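Local coordinates for protein SmhA (Serratia marcescens, PDB 7A27) that is one component of the tripartite alpha-pore forming toxin Smh and probably takes part in forming its membrane pore, at residues Q70-E75 with T131-K136; Q167-L172 with V276-Q281; Q181-A186 with Q247-E252; A113-V118 with E310-A315. All coordinates share one frame; numbering follows the deposited sequence.

Interaction 1 (Q70-E75 with T131-K136); sequences QNTVAE and TQLQAK
T72 meets L133 and E75 meets Q132 where helices 48-96 and 104-155, consecutive in the chain, lie side by side. The nearest CA atoms, those of T72 and L133, are 8.2 Å apart, so side chains rather than backbones make the contact, and only two pairs of them do. From CB of E75, directed at segment 131-136, the chain runs on to CG. CG stands anti to the carbonyl carbon, and the chain then bends (chi2 -87°), which swings the carboxylate across the end of Q132 instead of carrying it straight on. CG and CD pass the amide end of Q132. OE2 approaches most, 3.4 Å from Q132 OE1 as modelled, while OE1 of the glutamate turns away; O and N of this amide are probably interchanged in the model. The two chains run at about a right angle, with the carboxylate and amide planes 32° apart.

Further inside, the methyl groups meet: T72 CG2 lies 3.7 Å from L133 CD2. The CB of L133 points along the interface, and it is the branched end that reaches back to the threonine. An apolar inner pair thus sits under a polar outer one.

Helix 272-299 packs on the inner part of helix 104-155, with Y291 and M298 against L133. K136 continues the join one turn on, lying on Q64 and V67 of helix 48-96. Three long helices of the bundle therefore come together at this point.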
loop_
_atom_site.group_PDB
_atom_site.type_symbol
_atom_site.label_atom_id
_atom_site.label_comp_id
_atom_site.label_asym_id
_atom_site.label_seq_id
_atom_site.Cartn_x
_atom_site.Cartn_y
_atom_site.Cartn_z
ATOM N N GLN A 70 9.098 6.714 -5.592
ATOM C CA GLN A 70 10.191 6.430 -6.571
ATOM C C GLN A 70 11.050 5.222 -6.178
ATOM O O GLN A 70 11.399 4.462 -7.105
ATOM C CB GLN A 70 11.064 7.671 -6.787
ATOM C CG GLN A 70 10.283 8.791 -7.488
ATOM C CD GLN A 70 11.041 10.079 -7.703
ATOM O OE1 GLN A 70 12.263 10.127 -7.606
ATOM N NE2 GLN A 70 10.320 11.142 -8.014
ATOM N N ASN A 71 11.380 5.037 -4.890
ATOM C CA ASN A 71 12.280 3.938 -4.425
ATOM C C ASN A 71 11.503 2.723 -3.891
ATOM O O ASN A 71 11.676 1.622 -4.445
ATOM C CB ASN A 71 13.283 4.438 -3.385
ATOM C CG ASN A 71 14.192 5.518 -3.942
ATOM O OD1 ASN A 71 13.916 6.086 -5.002
ATOM N ND2 ASN A 71 15.294 5.803 -3.258
ATOM N N THR A 72 10.709 2.900 -2.835
ATOM C CA THR A 72 9.999 1.796 -2.135
ATOM C C THR A 72 9.041 1.048 -3.079
ATOM O O THR A 72 8.942 -0.186 -2.965
ATOM C CB THR A 72 9.246 2.302 -0.903
ATOM O OG1 THR A 72 10.007 3.316 -0.251
ATOM C CG2 THR A 72 8.959 1.186 0.067
ATOM N N VAL A 73 8.323 1.735 -3.959
ATOM C CA VAL A 73 7.401 1.047 -4.906
ATOM C C VAL A 73 8.225 0.106 -5.795
ATOM O O VAL A 73 7.783 -1.023 -6.020
ATOM C CB VAL A 73 6.563 2.032 -5.743
ATOM C CG1 VAL A 73 5.855 1.331 -6.899
ATOM C CG2 VAL A 73 5.552 2.780 -4.884
ATOM N N ALA A 74 9.390 0.562 -6.276
ATOM C CA ALA A 74 10.306 -0.212 -7.150
ATOM C C ALA A 74 10.802 -1.437 -6.375
ATOM O O ALA A 74 10.792 -2.536 -6.956
ATOM C CB ALA A 74 11.436 0.657 -7.653
ATOM N N GLU A 75 11.189 -1.252 -5.112
ATOM C CA GLU A 75 11.635 -2.356 -4.222
ATOM C C GLU A 75 10.536 -3.437 -4.203
ATOM O O GLU A 75 10.888 -4.614 -4.384
ATOM C CB GLU A 75 11.938 -1.864 -2.801
ATOM C CG GLU A 75 13.101 -0.902 -2.651
ATOM C CD GLU A 75 14.481 -1.511 -2.481
ATOM O OE1 GLU A 75 15.394 -1.105 -3.241
ATOM O OE2 GLU A 75 14.661 -2.334 -1.534
ATOM N N THR A 131 12.976 -4.740 6.370
ATOM C CA THR A 131 13.886 -4.037 7.295
ATOM C C THR A 131 13.920 -2.548 6.922
ATOM O O THR A 131 13.973 -1.727 7.863
ATOM C CB THR A 131 15.253 -4.716 7.351
ATOM O OG1 THR A 131 15.043 -6.078 7.730
ATOM C CG2 THR A 131 16.181 -4.046 8.334
ATOM N N GLN A 132 13.867 -2.198 5.629
ATOM C CA GLN A 132 13.854 -0.777 5.182
ATOM C C GLN A 132 12.519 -0.129 5.593
ATOM O O GLN A 132 12.539 1.004 6.084
ATOM C CB GLN A 132 14.099 -0.638 3.680
ATOM C CG GLN A 132 15.562 -0.596 3.287
ATOM C CD GLN A 132 15.732 -0.460 1.789
ATOM O OE1 GLN A 132 14.798 -0.132 1.051
ATOM N NE2 GLN A 132 16.957 -0.674 1.318
ATOM N N LEU A 133 11.394 -0.813 5.395
ATOM C CA LEU A 133 10.053 -0.293 5.756
ATOM C C LEU A 133 9.990 -0.044 7.268
ATOM O O LEU A 133 9.444 0.988 7.683
ATOM C CB LEU A 133 8.991 -1.303 5.305
ATOM C CG LEU A 133 8.694 -1.312 3.811
ATOM C CD1 LEU A 133 7.793 -2.470 3.445
ATOM C CD2 LEU A 133 8.041 -0.004 3.408
ATOM N N GLN A 134 10.541 -0.965 8.053
ATOM C CA GLN A 134 10.568 -0.912 9.538
ATOM C C GLN A 134 11.360 0.328 9.981
ATOM O O GLN A 134 10.902 1.022 10.904
ATOM C CB GLN A 134 11.172 -2.214 10.063
ATOM C CG GLN A 134 10.883 -2.489 11.527
ATOM C CD GLN A 134 11.493 -3.803 11.944
ATOM O OE1 GLN A 134 10.823 -4.833 11.966
ATOM N NE2 GLN A 134 12.796 -3.791 12.190
ATOM N N ALA A 135 12.491 0.603 9.324
ATOM C CA ALA A 135 13.372 1.762 9.594
ATOM C C ALA A 135 12.605 3.069 9.348
ATOM O O ALA A 135 12.651 3.961 10.208
ATOM C CB ALA A 135 14.603 1.685 8.734
ATOM N N LYS A 136 11.937 3.188 8.205
ATOM C CA LYS A 136 11.138 4.383 7.870
ATOM C C LYS A 136 10.035 4.539 8.913
ATOM O O LYS A 136 9.866 5.654 9.427
ATOM C CB LYS A 136 10.544 4.290 6.460
ATOM C CG LYS A 136 11.492 4.616 5.317
ATOM C CD LYS A 136 12.000 6.062 5.423
ATOM C CE LYS A 136 12.661 6.626 4.179
ATOM N NZ LYS A 136 13.904 5.924 3.776
#

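Interaction 2 (Q167-L172 with V276-Q281); sequences QTIAEL and VAKSVQ
Near the end of the bundle where the beta hairpin lies, helix 160-188 packs against helix 272-299, with K278 reaching across to I169 and A170. K278 alone makes the contact on the side of segment 276-281. The CA atoms of K278 and A170 are 7.9 Å apart, a gap the lysine bridges with its methylene groups: its CD rests 3.9 Å from CG2 of I169. That methyl branch stands anti to the isoleucine's backbone N, on the side facing the lysine. Beyond CD the chain bends (chi3 132°, chi4 -52°), and NZ passes 4.3 Å from CB of A170.

In this helical toxin, a shape consistent with the ClyA-like family, helix 160-188 leads into strands 198-206 and 230-237, and helix 247-268 follows them. I169 belongs to that region too, lying on A263, Y264 and L267 of helix 247-268. S279, next to the lysine, faces Y231 and I233 of strand 230-237.

The charged end of K278 finds its partner outside the two segments, in a salt bridge from NZ to OE2 of E155, the last residue of helix 104-155.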
loop_
_atom_site.group_PDB
_atom_site.type_symbol
_atom_site.label_atom_id
_atom_site.label_comp_id
_atom_site.label_asym_id
_atom_site.label_seq_id
_atom_site.Cartn_x
_atom_site.Cartn_y
_atom_site.Cartn_z
ATOM N N GLN A 167 -12.648 20.553 16.663
ATOM C CA GLN A 167 -13.114 19.155 16.852
ATOM C C GLN A 167 -13.966 18.777 15.640
ATOM O O GLN A 167 -13.773 17.672 15.125
ATOM C CB GLN A 167 -13.895 18.989 18.151
ATOM C CG GLN A 167 -14.011 17.547 18.641
ATOM C CD GLN A 167 -15.246 17.394 19.507
ATOM O OE1 GLN A 167 -16.368 17.641 19.052
ATOM N NE2 GLN A 167 -15.059 17.016 20.771
ATOM N N THR A 168 -14.855 19.667 15.189
ATOM C CA THR A 168 -15.718 19.448 13.996
ATOM C C THR A 168 -14.820 19.027 12.831
ATOM O O THR A 168 -15.155 18.038 12.160
ATOM C CB THR A 168 -16.550 20.685 13.637
ATOM O OG1 THR A 168 -17.396 20.983 14.747
ATOM C CG2 THR A 168 -17.405 20.475 12.410
ATOM N N ILE A 169 -13.706 19.736 12.641
ATOM C CA ILE A 169 -12.706 19.462 11.567
ATOM C C ILE A 169 -12.063 18.091 11.813
ATOM O O ILE A 169 -12.065 17.275 10.891
ATOM C CB ILE A 169 -11.681 20.611 11.488
ATOM C CG1 ILE A 169 -12.334 21.861 10.889
ATOM C CG2 ILE A 169 -10.434 20.199 10.719
ATOM C CD1 ILE A 169 -11.501 23.105 11.006
ATOM N N ALA A 170 -11.554 17.833 13.016
ATOM C CA ALA A 170 -10.877 16.563 13.372
ATOM C C ALA A 170 -11.825 15.405 13.081
ATOM O O ALA A 170 -11.374 14.439 12.480
ATOM C CB ALA A 170 -10.433 16.576 14.818
ATOM N N GLU A 171 -13.101 15.535 13.464
ATOM C CA GLU A 171 -14.150 14.494 13.305
ATOM C C GLU A 171 -14.419 14.263 11.821
ATOM O O GLU A 171 -14.533 13.101 11.438
ATOM C CB GLU A 171 -15.414 14.849 14.097
ATOM C CG GLU A 171 -15.271 14.509 15.576
ATOM C CD GLU A 171 -16.442 14.819 16.494
ATOM O OE1 GLU A 171 -17.184 15.830 16.213
ATOM O OE2 GLU A 171 -16.614 14.034 17.495
ATOM N N LEU A 172 -14.507 15.319 11.015
ATOM C CA LEU A 172 -14.765 15.212 9.554
ATOM C C LEU A 172 -13.589 14.529 8.843
ATOM O O LEU A 172 -13.861 13.661 8.007
ATOM C CB LEU A 172 -15.056 16.605 8.989
ATOM C CG LEU A 172 -16.449 17.131 9.329
ATOM C CD1 LEU A 172 -16.577 18.630 9.074
ATOM C CD2 LEU A 172 -17.504 16.355 8.537
ATOM N N VAL A 276 -4.548 25.543 8.680
ATOM C CA VAL A 276 -3.535 25.011 7.718
ATOM C C VAL A 276 -2.851 23.797 8.359
ATOM O O VAL A 276 -2.905 22.714 7.771
ATOM C CB VAL A 276 -2.515 26.087 7.301
ATOM C CG1 VAL A 276 -1.391 25.489 6.464
ATOM C CG2 VAL A 276 -3.165 27.240 6.555
ATOM N N ALA A 277 -2.262 23.974 9.541
ATOM C CA ALA A 277 -1.553 22.917 10.297
ATOM C C ALA A 277 -2.412 21.644 10.364
ATOM O O ALA A 277 -1.854 20.552 10.138
ATOM C CB ALA A 277 -1.187 23.423 11.666
ATOM N N LYS A 278 -3.717 21.793 10.626
ATOM C CA LYS A 278 -4.679 20.669 10.746
ATOM C C LYS A 278 -4.859 19.982 9.393
ATOM O O LYS A 278 -4.875 18.732 9.382
ATOM C CB LYS A 278 -6.053 21.140 11.231
ATOM C CG LYS A 278 -6.173 21.567 12.681
ATOM C CD LYS A 278 -7.641 21.546 13.134
ATOM C CE LYS A 278 -7.837 20.830 14.453
ATOM N NZ LYS A 278 -7.251 19.468 14.496
ATOM N N SER A 279 -4.994 20.774 8.317
ATOM C CA SER A 279 -5.165 20.297 6.921
ATOM C C SER A 279 -3.980 19.414 6.496
ATOM O O SER A 279 -4.224 18.380 5.797
ATOM C CB SER A 279 -5.318 21.434 5.969
ATOM O OG SER A 279 -5.192 20.945 4.651
ATOM N N VAL A 280 -2.757 19.822 6.868
ATOM C CA VAL A 280 -1.487 19.109 6.539
ATOM C C VAL A 280 -1.440 17.803 7.322
ATOM O O VAL A 280 -1.157 16.759 6.703
ATOM C CB VAL A 280 -0.237 19.959 6.841
ATOM C CG1 VAL A 280 1.044 19.148 6.746
ATOM C CG2 VAL A 280 -0.153 21.155 5.918
ATOM N N GLN A 281 -1.696 17.878 8.635
ATOM C CA GLN A 281 -1.640 16.727 9.569
ATOM C C GLN A 281 -2.640 15.650 9.130
ATOM O O GLN A 281 -2.313 14.456 9.303
ATOM C CB GLN A 281 -1.893 17.204 10.995
ATOM C CG GLN A 281 -2.091 16.079 11.991
ATOM C CD GLN A 281 -0.980 15.059 11.959
ATOM O OE1 GLN A 281 0.148 15.353 11.540
ATOM N NE2 GLN A 281 -1.315 13.852 12.400
#

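Interaction 3 (Q181-A186 with Q247-E252); sequences QSIADA and QQAVNE
The end of I183 reaches A249 and V250 through a first torsion of -69°, which sets CG1 anti to its carbonyl carbon. An extended second torsion then carries CD1 to the valine. Helices 160-188 and 247-268, which flank the beta hairpin 198-206/230-237 in sequence, run antiparallel here: the axes of the two short segments make an angle of 146° and approach to 8.8 Å.

A249 lies at the centre of the contact. Its CB sits 3.7 Å from CB of S182 and 3.9 Å from CG1 of I183, so a small methyl group is received between two neighbouring side chains of the other helix. At the next position V250 turns its CG2 branch to the isoleucine, 4.0 Å from CD1, and the two chains cross at about a right angle. A238, in the loop after the hairpin, lies on both I183 and V250.

The I183 side chain is about 11 Å from that of N359, a calcium-binding residue with no metal bound in this chain.

On the outer faces, glutamines bond to acceptors one turn along the same helix. NE2 of Q248 donates to OE1 of E252 (2.9 Å, 160° at the hydrogen), close to the glutamine's amide plane and on the anti side of the carboxylate. The other oxygen, E252 OE2, is hydrogen-bonded across the interface to ND2 of N179.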
loop_
_atom_site.group_PDB
_atom_site.type_symbol
_atom_site.label_atom_id
_atom_site.label_comp_id
_atom_site.label_asym_id
_atom_site.label_seq_id
_atom_site.Cartn_x
_atom_site.Cartn_y
_atom_site.Cartn_z
ATOM N N GLN A 181 -11.193 4.873 2.199
ATOM C CA GLN A 181 -10.857 3.447 2.396
ATOM C C GLN A 181 -11.948 2.586 1.750
ATOM O O GLN A 181 -11.588 1.623 1.042
ATOM C CB GLN A 181 -10.657 3.146 3.880
ATOM C CG GLN A 181 -10.193 1.725 4.162
ATOM C CD GLN A 181 -8.811 1.425 3.629
ATOM O OE1 GLN A 181 -7.821 2.106 3.933
ATOM N NE2 GLN A 181 -8.761 0.360 2.841
ATOM N N SER A 182 -13.226 2.936 1.932
ATOM C CA SER A 182 -14.378 2.161 1.389
ATOM C C SER A 182 -14.345 2.149 -0.145
ATOM O O SER A 182 -14.672 1.087 -0.741
ATOM C CB SER A 182 -15.717 2.668 1.915
ATOM O OG SER A 182 -15.934 2.275 3.263
ATOM N N ILE A 183 -13.984 3.292 -0.742
ATOM C CA ILE A 183 -13.928 3.533 -2.214
ATOM C C ILE A 183 -12.763 2.739 -2.807
ATOM O O ILE A 183 -12.956 2.076 -3.861
ATOM C CB ILE A 183 -13.801 5.042 -2.504
ATOM C CG1 ILE A 183 -15.092 5.783 -2.144
ATOM C CG2 ILE A 183 -13.399 5.276 -3.956
ATOM C CD1 ILE A 183 -14.957 7.276 -2.116
ATOM N N ALA A 184 -11.598 2.833 -2.171
ATOM C CA ALA A 184 -10.376 2.141 -2.617
ATOM C C ALA A 184 -10.622 0.625 -2.622
ATOM O O ALA A 184 -10.174 -0.019 -3.594
ATOM C CB ALA A 184 -9.215 2.538 -1.747
ATOM N N ASP A 185 -11.324 0.096 -1.606
ATOM C CA ASP A 185 -11.623 -1.359 -1.475
ATOM C C ASP A 185 -12.429 -1.824 -2.701
ATOM O O ASP A 185 -12.106 -2.902 -3.262
ATOM C CB ASP A 185 -12.444 -1.705 -0.221
ATOM C CG ASP A 185 -11.794 -1.521 1.140
ATOM O OD1 ASP A 185 -10.558 -1.341 1.181
ATOM O OD2 ASP A 185 -12.564 -1.573 2.151
ATOM N N ALA A 186 -13.450 -1.041 -3.072
ATOM C CA ALA A 186 -14.372 -1.308 -4.194
ATOM C C ALA A 186 -13.612 -1.246 -5.519
ATOM O O ALA A 186 -13.869 -2.120 -6.371
ATOM C CB ALA A 186 -15.498 -0.321 -4.166
ATOM N N GLN A 247 -21.256 3.311 -3.951
ATOM C CA GLN A 247 -22.029 4.554 -4.200
ATOM C C GLN A 247 -22.263 5.305 -2.886
ATOM O O GLN A 247 -22.122 6.547 -2.881
ATOM C CB GLN A 247 -23.334 4.250 -4.934
ATOM C CG GLN A 247 -24.008 5.491 -5.507
ATOM C CD GLN A 247 -23.103 6.242 -6.454
ATOM O OE1 GLN A 247 -22.521 5.694 -7.395
ATOM N NE2 GLN A 247 -22.945 7.519 -6.155
ATOM N N GLN A 248 -22.574 4.583 -1.806
ATOM C CA GLN A 248 -22.890 5.211 -0.490
ATOM C C GLN A 248 -21.651 5.969 0.002
ATOM O O GLN A 248 -21.800 7.129 0.397
ATOM C CB GLN A 248 -23.435 4.177 0.501
ATOM C CG GLN A 248 -23.712 4.719 1.901
ATOM C CD GLN A 248 -24.658 5.892 1.935
ATOM O OE1 GLN A 248 -25.685 5.908 1.268
ATOM N NE2 GLN A 248 -24.332 6.876 2.762
ATOM N N ALA A 249 -20.475 5.360 -0.063
ATOM C CA ALA A 249 -19.212 6.004 0.367
ATOM C C ALA A 249 -18.974 7.266 -0.475
ATOM O O ALA A 249 -18.636 8.303 0.121
ATOM C CB ALA A 249 -18.061 5.030 0.285
ATOM N N VAL A 250 -19.184 7.203 -1.797
ATOM C CA VAL A 250 -18.980 8.359 -2.727
ATOM C C VAL A 250 -19.907 9.514 -2.332
ATOM O O VAL A 250 -19.448 10.683 -2.411
ATOM C CB VAL A 250 -19.181 7.953 -4.200
ATOM C CG1 VAL A 250 -19.241 9.149 -5.135
ATOM C CG2 VAL A 250 -18.099 6.999 -4.646
ATOM N N ASN A 251 -21.152 9.189 -1.956
ATOM C CA ASN A 251 -22.180 10.175 -1.539
ATOM C C ASN A 251 -21.761 10.793 -0.199
ATOM O O ASN A 251 -21.858 12.013 -0.084
ATOM C CB ASN A 251 -23.580 9.563 -1.512
ATOM C CG ASN A 251 -24.106 9.166 -2.881
ATOM O OD1 ASN A 251 -23.547 9.523 -3.921
ATOM N ND2 ASN A 251 -25.203 8.428 -2.904
ATOM N N GLU A 252 -21.319 9.984 0.769
ATOM C CA GLU A 252 -20.826 10.462 2.094
ATOM C C GLU A 252 -19.616 11.376 1.873
ATOM O O GLU A 252 -19.537 12.445 2.509
ATOM C CB GLU A 252 -20.438 9.316 3.045
ATOM C CG GLU A 252 -21.611 8.710 3.815
ATOM C CD GLU A 252 -21.344 7.447 4.638
ATOM O OE1 GLU A 252 -22.305 6.681 4.771
ATOM O OE2 GLU A 252 -20.227 7.228 5.167
#

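Interaction 4 (A113-V118 with E310-A315); sequences AALSDV and EAYLTA
S116 and Y312 draw helices 104-155 and 301-321 close together: their CA atoms are only 5.1 Å apart, and the segment axes approach to 7.9 Å while running almost antiparallel (162°). The short serine side chain is consistent with so close an approach of the backbones. CB of S116 lies 3.9 Å from CB of Y312. Its hydroxyl, anti to the backbone N (chi1 176°), is turned along the opposing helix, where OG sits 3.6 Å from CB of L313. Buried there, OG is satisfied by a hydrogen bond to O of A309, just ahead of segment 310-315, so a polar link crosses the tight part of the contact.

L115 occupies the inner flank. Its CB is 3.8 Å from CD2 of Y312, and CD1 comes 4.0 Å from CE2. The leucine and tyrosine side chains cross obliquely. The phenol extends past the leucine into the protein, where its OH is hydrogen-bonded to O of L9 near the chain start.

The outer flank is looser. L313 is exposed there and touches the serine only through its base, the CB atom.

Helix 48-96 packs on the inner flank. F86, L89 and V93 of that helix lie on L115 and V90 lies on Y312, while residues I7 and L9 rest against A315, so the helix pair is closed on that flank by a third helix and the N-terminal loop.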
loop_
_atom_site.group_PDB
_atom_site.type_symbol
_atom_site.label_atom_id
_atom_site.label_comp_id
_atom_site.label_asym_id
_atom_site.label_seq_id
_atom_site.Cartn_x
_atom_site.Cartn_y
_atom_site.Cartn_z
ATOM N N ALA A 113 14.567 -29.556 -5.049
ATOM C CA ALA A 113 15.625 -29.185 -4.081
ATOM C C ALA A 113 16.200 -27.815 -4.473
ATOM O O ALA A 113 16.387 -26.996 -3.578
ATOM C CB ALA A 113 16.696 -30.241 -4.012
ATOM N N ALA A 114 16.428 -27.560 -5.764
ATOM C CA ALA A 114 16.957 -26.276 -6.280
ATOM C C ALA A 114 15.959 -25.135 -6.033
ATOM O O ALA A 114 16.405 -24.038 -5.664
ATOM C CB ALA A 114 17.301 -26.392 -7.739
ATOM N N LEU A 115 14.662 -25.357 -6.244
ATOM C CA LEU A 115 13.646 -24.290 -6.025
ATOM C C LEU A 115 13.563 -23.967 -4.529
ATOM O O LEU A 115 13.293 -22.800 -4.204
ATOM C CB LEU A 115 12.293 -24.695 -6.613
ATOM C CG LEU A 115 12.289 -24.967 -8.121
ATOM C CD1 LEU A 115 10.865 -25.053 -8.655
ATOM C CD2 LEU A 115 13.051 -23.889 -8.887
ATOM N N SER A 116 13.828 -24.939 -3.655
ATOM C CA SER A 116 13.909 -24.724 -2.189
ATOM C C SER A 116 14.917 -23.604 -1.928
ATOM O O SER A 116 14.593 -22.666 -1.184
ATOM C CB SER A 116 14.308 -25.987 -1.488
ATOM O OG SER A 116 14.479 -25.787 -0.100
ATOM N N ASP A 117 16.090 -23.709 -2.557
ATOM C CA ASP A 117 17.201 -22.727 -2.499
ATOM C C ASP A 117 16.691 -21.349 -2.956
ATOM O O ASP A 117 16.906 -20.361 -2.225
ATOM C CB ASP A 117 18.349 -23.191 -3.396
ATOM C CG ASP A 117 19.681 -22.528 -3.162
ATOM O OD1 ASP A 117 19.912 -22.186 -2.012
ATOM O OD2 ASP A 117 20.460 -22.375 -4.138
ATOM N N VAL A 118 16.054 -21.282 -4.129
ATOM C CA VAL A 118 15.559 -20.013 -4.725
ATOM C C VAL A 118 14.585 -19.371 -3.744
ATOM O O VAL A 118 14.714 -18.164 -3.488
ATOM C CB VAL A 118 14.890 -20.246 -6.084
ATOM C CG1 VAL A 118 14.205 -18.960 -6.596
ATOM C CG2 VAL A 118 15.891 -20.791 -7.091
ATOM N N GLU A 310 10.835 -24.664 3.074
ATOM C CA GLU A 310 10.760 -25.869 3.942
ATOM C C GLU A 310 9.922 -26.944 3.226
ATOM O O GLU A 310 10.353 -28.107 3.191
ATOM C CB GLU A 310 10.176 -25.538 5.320
ATOM C CG GLU A 310 11.082 -24.792 6.287
ATOM C CD GLU A 310 10.363 -24.375 7.581
ATOM O OE1 GLU A 310 10.734 -23.301 8.170
ATOM O OE2 GLU A 310 9.416 -25.111 8.013
ATOM N N ALA A 311 8.779 -26.578 2.647
ATOM C CA ALA A 311 7.857 -27.508 1.961
ATOM C C ALA A 311 8.572 -28.198 0.802
ATOM O O ALA A 311 8.362 -29.405 0.615
ATOM C CB ALA A 311 6.651 -26.757 1.470
ATOM N N TYR A 312 9.377 -27.445 0.054
ATOM C CA TYR A 312 10.104 -27.934 -1.140
ATOM C C TYR A 312 11.276 -28.829 -0.712
ATOM O O TYR A 312 11.526 -29.848 -1.393
ATOM C CB TYR A 312 10.512 -26.759 -2.028
ATOM C CG TYR A 312 9.517 -26.413 -3.102
ATOM C CD1 TYR A 312 8.270 -25.901 -2.794
ATOM C CD2 TYR A 312 9.815 -26.605 -4.440
ATOM C CE1 TYR A 312 7.347 -25.599 -3.781
ATOM C CE2 TYR A 312 8.905 -26.291 -5.438
ATOM C CZ TYR A 312 7.664 -25.787 -5.108
ATOM O OH TYR A 312 6.761 -25.507 -6.087
ATOM N N LEU A 313 11.948 -28.493 0.388
ATOM C CA LEU A 313 13.098 -29.265 0.933
ATOM C C LEU A 313 12.627 -30.665 1.350
ATOM O O LEU A 313 13.322 -31.636 1.001
ATOM C CB LEU A 313 13.704 -28.496 2.115
ATOM C CG LEU A 313 14.941 -29.131 2.743
ATOM C CD1 LEU A 313 16.038 -29.316 1.703
ATOM C CD2 LEU A 313 15.458 -28.308 3.907
ATOM N N THR A 314 11.508 -30.735 2.083
ATOM C CA THR A 314 10.880 -31.986 2.586
ATOM C C THR A 314 10.339 -32.827 1.429
ATOM O O THR A 314 10.434 -34.063 1.530
ATOM C CB THR A 314 9.827 -31.728 3.665
ATOM O OG1 THR A 314 8.809 -30.894 3.130
ATOM C CG2 THR A 314 10.410 -31.089 4.906
ATOM N N ALA A 315 9.810 -32.186 0.388
ATOM C CA ALA A 315 9.187 -32.822 -0.791
ATOM C C ALA A 315 10.206 -33.592 -1.628
ATOM O O ALA A 315 9.862 -34.701 -2.067
ATOM C CB ALA A 315 8.523 -31.777 -1.642
#

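Overall arrangement
Interactions 4, 1 and 2 are spread along the elongated molecule, interactions 4 and 2 being farthest apart, centres about 52 Å from each other on opposite sides of the chain centre. Interactions 4 and 1 share helix 104-155, centres about 28 Å apart, and their segments alternate in sequence. Interaction 1 closes before interactions 2 and 3 open, as helix 104-155 leads into helix 160-188. Interactions 2 and 3 share helix 160-188, centres about 21 Å apart; both lie between the segments of interaction 4, and interaction 3 between those of interaction 2. Long helices tie the far end of the bundle to the hairpin region in this soluble form, which pore assembly would probably have to rearrange.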